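Local coordinates for protein metallo-beta-lactamase FIM-1 (Pseudomonas aeruginosa, PDB 6V3Q) that probably hydrolyses beta-lactam antibiotics to substituted beta-amino acids as a zinc-dependent class B enzyme of the periplasm, at residues A[10-15]-A[63-68]; A[200-205]-A[213-218]. One frame throughout, in Å; residues are numbered along the deposited sequence.

How the contacts relate
Contact 1 and contact 2 both pack a helix on a strand, but they hold different elements. Contact 1 sets helix 56-68 against strand 11-16, an outermost strand of the larger sheet. Contact 2 sets helix 213-226 against strand 201-203, an outermost strand of the smaller sheet. The pattern fits the alpha-beta/beta-alpha sandwich of the metallo-beta-lactamases. Contact 1 lies at the surface and consists of one aromatic stack. Contact 2 is buried, wholly apolar across its segments and nearer the zinc. No hydrogen bond crosses either one. Their centres are 23 Å apart, and the two meet loosely where I15 packs near Q201.

Contact 1 (A[10-15]-A[63-68]); sequences VTFTAI and IEWSKD
F12 of the edge strand and W65 of helix 56-68 lie flat on each other. This ring pair is the whole contact between 10-15 and 63-68. The F12 ring faces the five-membered ring of the indole, with centroids 3.6 Å apart and planes at 6°. It is a face-to-face stack with little offset at the pyrrole part. The closest atoms are F12 CE2 and W65 CG, at 3.4 Å. The two side chains run past each other in opposite directions. The far end of the phenyl group therefore reaches the root of the indole, where F12 CZ is 3.5 Å from W65 CB. At the other end, F12 CB stands 4.2 Å from the centroid of the six-membered ring of W65, in an off-centre CH-pi contact. The indole nitrogen lies just beyond the rim of the phenyl ring, with W65 NE1 3.6 Å from F12 CD2.

The first torsions differ. W65 carries CG anti to the backbone N (chi1 171°), which sends the indole toward the strand. F12 has CG anti to the carbonyl carbon (chi1 -53°), and this lays its ring along the indole.

Neighbours complete the setting. W20 meets W65 edge to face, and I40 of strand 33-43 touches both F12 and W65. On the helix, S66 OG donates to I63 O at 2.7 Å, and K67 N donates to the same oxygen.

The site is far from the zinc and joins the helix to the outermost strand of the larger sheet. Dispersion between two nearly parallel rings and the shedding of water from their faces probably carry the contact. No hydrogen bond or salt bridge crosses the segments, so the join rests on this one stack, although both residues are only partly buried.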
# COMPACT_ATOMS: atom_id res chain seq x y z
N VAL A 10 6.07 -8.23 -11.92
CA VAL A 10 4.74 -8.82 -11.91
C VAL A 10 4.84 -10.30 -11.59
O VAL A 10 5.68 -11.02 -12.14
CB VAL A 10 4.04 -8.59 -13.26
CG1 VAL A 10 2.63 -9.17 -13.25
CG2 VAL A 10 4.01 -7.10 -13.60
N THR A 11 3.99 -10.77 -10.68
CA THR A 11 3.98 -12.17 -10.28
C THR A 11 2.88 -12.92 -11.02
O THR A 11 1.81 -12.38 -11.30
CB THR A 11 3.77 -12.32 -8.77
OG1 THR A 11 2.54 -11.69 -8.38
CG2 THR A 11 4.92 -11.67 -8.00
N PHE A 12 3.16 -14.18 -11.34
CA PHE A 12 2.23 -15.05 -12.04
C PHE A 12 2.02 -16.31 -11.21
O PHE A 12 2.99 -16.97 -10.83
CB PHE A 12 2.74 -15.42 -13.44
CG PHE A 12 3.11 -14.23 -14.28
CD1 PHE A 12 2.17 -13.61 -15.07
CD2 PHE A 12 4.41 -13.74 -14.27
CE1 PHE A 12 2.50 -12.51 -15.85
CE2 PHE A 12 4.75 -12.64 -15.04
CZ PHE A 12 3.80 -12.03 -15.83
N THR A 13 0.76 -16.64 -10.93
CA THR A 13 0.42 -17.80 -10.13
C THR A 13 -0.58 -18.67 -10.88
O THR A 13 -1.54 -18.16 -11.46
CB THR A 13 -0.18 -17.40 -8.77
OG1 THR A 13 -1.38 -16.66 -8.98
CG2 THR A 13 0.81 -16.55 -7.98
N ALA A 14 -0.36 -19.98 -10.85
CA ALA A 14 -1.29 -20.91 -11.48
C ALA A 14 -2.54 -21.05 -10.63
O ALA A 14 -2.46 -21.33 -9.43
CB ALA A 14 -0.62 -22.27 -11.69
N ILE A 15 -3.70 -20.85 -11.25
CA ILE A 15 -4.98 -20.92 -10.56
C ILE A 15 -5.56 -22.32 -10.74
O ILE A 15 -5.83 -23.02 -9.77
CB ILE A 15 -5.95 -19.85 -11.09
CG1 ILE A 15 -5.44 -18.45 -10.74
CG2 ILE A 15 -7.35 -20.07 -10.54
CD1 ILE A 15 -5.36 -18.19 -9.26
N ILE A 63 3.21 -9.55 -21.36
CA ILE A 63 3.38 -9.97 -22.75
C ILE A 63 4.62 -10.84 -22.90
O ILE A 63 4.59 -11.91 -23.51
CB ILE A 63 3.44 -8.74 -23.68
CG1 ILE A 63 2.10 -8.01 -23.70
CG2 ILE A 63 3.88 -9.15 -25.08
CD1 ILE A 63 2.16 -6.67 -24.38
N GLU A 64 5.74 -10.38 -22.34
CA GLU A 64 7.00 -11.11 -22.48
C GLU A 64 6.94 -12.45 -21.76
O GLU A 64 7.47 -13.45 -22.26
CB GLU A 64 8.15 -10.25 -21.95
CG GLU A 64 9.38 -10.23 -22.85
CD GLU A 64 9.13 -9.59 -24.21
OE1 GLU A 64 10.01 -9.72 -25.09
OE2 GLU A 64 8.07 -8.96 -24.40
N TRP A 65 6.31 -12.49 -20.58
CA TRP A 65 6.18 -13.74 -19.85
C TRP A 65 5.33 -14.75 -20.62
O TRP A 65 5.62 -15.95 -20.62
CB TRP A 65 5.58 -13.48 -18.47
CG TRP A 65 5.21 -14.72 -17.72
CD1 TRP A 65 6.00 -15.43 -16.87
CD2 TRP A 65 3.95 -15.41 -17.75
NE1 TRP A 65 5.32 -16.51 -16.36
CE2 TRP A 65 4.05 -16.52 -16.90
CE3 TRP A 65 2.74 -15.18 -18.42
CZ2 TRP A 65 3.00 -17.40 -16.69
CZ3 TRP A 65 1.70 -16.07 -18.22
CH2 TRP A 65 1.83 -17.16 -17.36
N SER A 66 4.28 -14.27 -21.30
CA SER A 66 3.43 -15.17 -22.07
C SER A 66 4.16 -15.77 -23.26
O SER A 66 3.82 -16.87 -23.71
CB SER A 66 2.17 -14.44 -22.54
OG SER A 66 2.47 -13.61 -23.66
N LYS A 67 5.17 -15.07 -23.78
CA LYS A 67 5.94 -15.56 -24.91
C LYS A 67 7.13 -16.40 -24.49
O LYS A 67 7.39 -17.45 -25.09
CB LYS A 67 6.42 -14.39 -25.78
CG LYS A 67 5.32 -13.65 -26.53
CD LYS A 67 5.88 -12.96 -27.78
CE LYS A 67 6.92 -11.90 -27.44
NZ LYS A 67 6.33 -10.55 -27.28
N ASP A 68 7.86 -15.97 -23.46
CA ASP A 68 9.12 -16.61 -23.08
C ASP A 68 8.92 -17.79 -22.13
O ASP A 68 9.58 -18.82 -22.29
CB ASP A 68 10.06 -15.59 -22.45
CG ASP A 68 10.48 -14.50 -23.42
OD1 ASP A 68 10.42 -14.74 -24.65
OD2 ASP A 68 10.86 -13.40 -22.96

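Contact 2 (A[200-205]-A[213-218])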
# COMPACT_ATOMS: atom_id res chain seq x y z
N GLN A 200 -17.08 -21.95 -7.85
CA GLN A 200 -16.66 -21.91 -6.46
C GLN A 200 -15.41 -21.07 -6.23
O GLN A 200 -15.12 -20.73 -5.08
CB GLN A 200 -16.41 -23.34 -5.95
CG GLN A 200 -17.66 -24.21 -5.88
CD GLN A 200 -18.77 -23.57 -5.07
OE1 GLN A 200 -18.55 -23.10 -3.96
NE2 GLN A 200 -19.97 -23.53 -5.64
N GLN A 201 -14.67 -20.74 -7.29
CA GLN A 201 -13.45 -19.94 -7.19
C GLN A 201 -13.74 -18.54 -7.71
O GLN A 201 -13.95 -18.36 -8.92
CB GLN A 201 -12.31 -20.61 -7.96
CG GLN A 201 -11.88 -21.95 -7.37
CD GLN A 201 -10.89 -22.69 -8.25
OE1 GLN A 201 -11.26 -23.22 -9.29
NE2 GLN A 201 -9.64 -22.73 -7.82
N ILE A 202 -13.75 -17.56 -6.81
CA ILE A 202 -14.10 -16.18 -7.12
C ILE A 202 -12.86 -15.32 -6.93
O ILE A 202 -12.24 -15.35 -5.86
CB ILE A 202 -15.26 -15.69 -6.23
CG1 ILE A 202 -16.41 -16.69 -6.26
CG2 ILE A 202 -15.73 -14.32 -6.70
CD1 ILE A 202 -16.96 -16.96 -7.64
N ILE A 203 -12.50 -14.57 -7.96
CA ILE A 203 -11.27 -13.78 -7.97
C ILE A 203 -11.66 -12.30 -7.97
O ILE A 203 -12.22 -11.80 -8.96
CB ILE A 203 -10.39 -14.12 -9.18
CG1 ILE A 203 -10.05 -15.62 -9.18
CG2 ILE A 203 -9.13 -13.28 -9.18
CD1 ILE A 203 -9.21 -16.05 -10.37
N PRO A 204 -11.37 -11.56 -6.91
CA PRO A 204 -11.54 -10.11 -6.93
C PRO A 204 -10.31 -9.44 -7.53
O PRO A 204 -9.33 -10.10 -7.90
CB PRO A 204 -11.71 -9.76 -5.45
CG PRO A 204 -10.85 -10.77 -4.76
CD PRO A 204 -10.93 -12.04 -5.59
N SER A 205 -10.36 -8.12 -7.63
CA SER A 205 -9.24 -7.38 -8.20
C SER A 205 -8.08 -7.26 -7.23
O SER A 205 -6.92 -7.19 -7.67
CB SER A 205 -9.68 -5.99 -8.65
OG SER A 205 -10.27 -6.05 -9.94
N GLU A 213 -18.36 -16.69 -0.75
CA GLU A 213 -18.61 -15.75 0.34
C GLU A 213 -18.27 -14.32 -0.05
O GLU A 213 -18.78 -13.38 0.56
CB GLU A 213 -17.82 -16.16 1.58
CG GLU A 213 -16.31 -16.04 1.45
CD GLU A 213 -15.70 -17.21 0.70
OE1 GLU A 213 -16.45 -18.15 0.34
OE2 GLU A 213 -14.47 -17.20 0.48
N LEU A 214 -17.40 -14.14 -1.06
CA LEU A 214 -17.14 -12.81 -1.59
C LEU A 214 -18.41 -12.18 -2.17
O LEU A 214 -18.56 -10.96 -2.13
CB LEU A 214 -16.05 -12.87 -2.66
CG LEU A 214 -14.62 -13.14 -2.17
CD1 LEU A 214 -13.61 -12.84 -3.27
CD2 LEU A 214 -14.33 -12.32 -0.93
N PHE A 215 -19.31 -13.00 -2.71
CA PHE A 215 -20.60 -12.49 -3.16
C PHE A 215 -21.41 -11.97 -1.99
O PHE A 215 -21.97 -10.86 -2.03
CB PHE A 215 -21.37 -13.58 -3.90
CG PHE A 215 -20.82 -13.89 -5.27
CD1 PHE A 215 -20.81 -15.19 -5.75
CD2 PHE A 215 -20.32 -12.89 -6.08
CE1 PHE A 215 -20.31 -15.48 -7.01
CE2 PHE A 215 -19.82 -13.17 -7.34
CZ PHE A 215 -19.81 -14.47 -7.80
N GLU A 216 -21.51 -12.77 -0.92
CA GLU A 216 -22.23 -12.33 0.27
C GLU A 216 -21.63 -11.05 0.84
O GLU A 216 -22.36 -10.11 1.19
CB GLU A 216 -22.21 -13.44 1.33
CG GLU A 216 -22.73 -12.99 2.69
CD GLU A 216 -22.54 -14.04 3.76
OE1 GLU A 216 -22.65 -13.70 4.95
OE2 GLU A 216 -22.27 -15.21 3.40
N LEU A 217 -20.30 -10.99 0.93
CA LEU A 217 -19.64 -9.83 1.51
C LEU A 217 -19.96 -8.56 0.72
O LEU A 217 -20.33 -7.53 1.30
CB LEU A 217 -18.13 -10.06 1.57
CG LEU A 217 -17.28 -8.87 2.03
CD1 LEU A 217 -17.78 -8.37 3.38
CD2 LEU A 217 -15.80 -9.24 2.10
N THR A 218 -19.82 -8.62 -0.60
CA THR A 218 -20.05 -7.43 -1.42
C THR A 218 -21.52 -7.04 -1.44
O THR A 218 -21.86 -5.85 -1.40
CB THR A 218 -19.54 -7.66 -2.85
OG1 THR A 218 -18.21 -8.18 -2.81
CG2 THR A 218 -19.55 -6.35 -3.63
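L214 and F215, in the first turn of helix 213-226, pack against I202 and P204 of the strand segment. The contacts across the segments are apolar. L214 meets the proline ring through one methyl: CD1 is 3.6 Å from P204 CD. The same methyl reaches toward I202, with I202 CG2 4.3 Å from L214 CD1. I202 divides its branches. CG1 is anti to its carbonyl carbon (chi1 -50°) and carries CD1 to the phenyl ring, 3.7 Å from F215 CE1. The I202 and F215 side chains cross at about a right angle.

No hydrogen bond crosses between the segments. Within the helix, L214 O accepts from T218 N and from T218 OG1, the hydroxyl being 2.9 Å away. T218 OG1 is also bonded to R167 N, so this buried hydroxyl links the helix to a loop.

Next to P204, S205 OG bonds K86 NZ and the cysteinesulfonic acid at position 164, whose parent cysteine belongs to the zinc site. Strand 201-203 runs parallel to strand 159-161, and F215 continues onto V189 and A193 of helix 185-195, which places the contact between the edge of the smaller sheet and two helices.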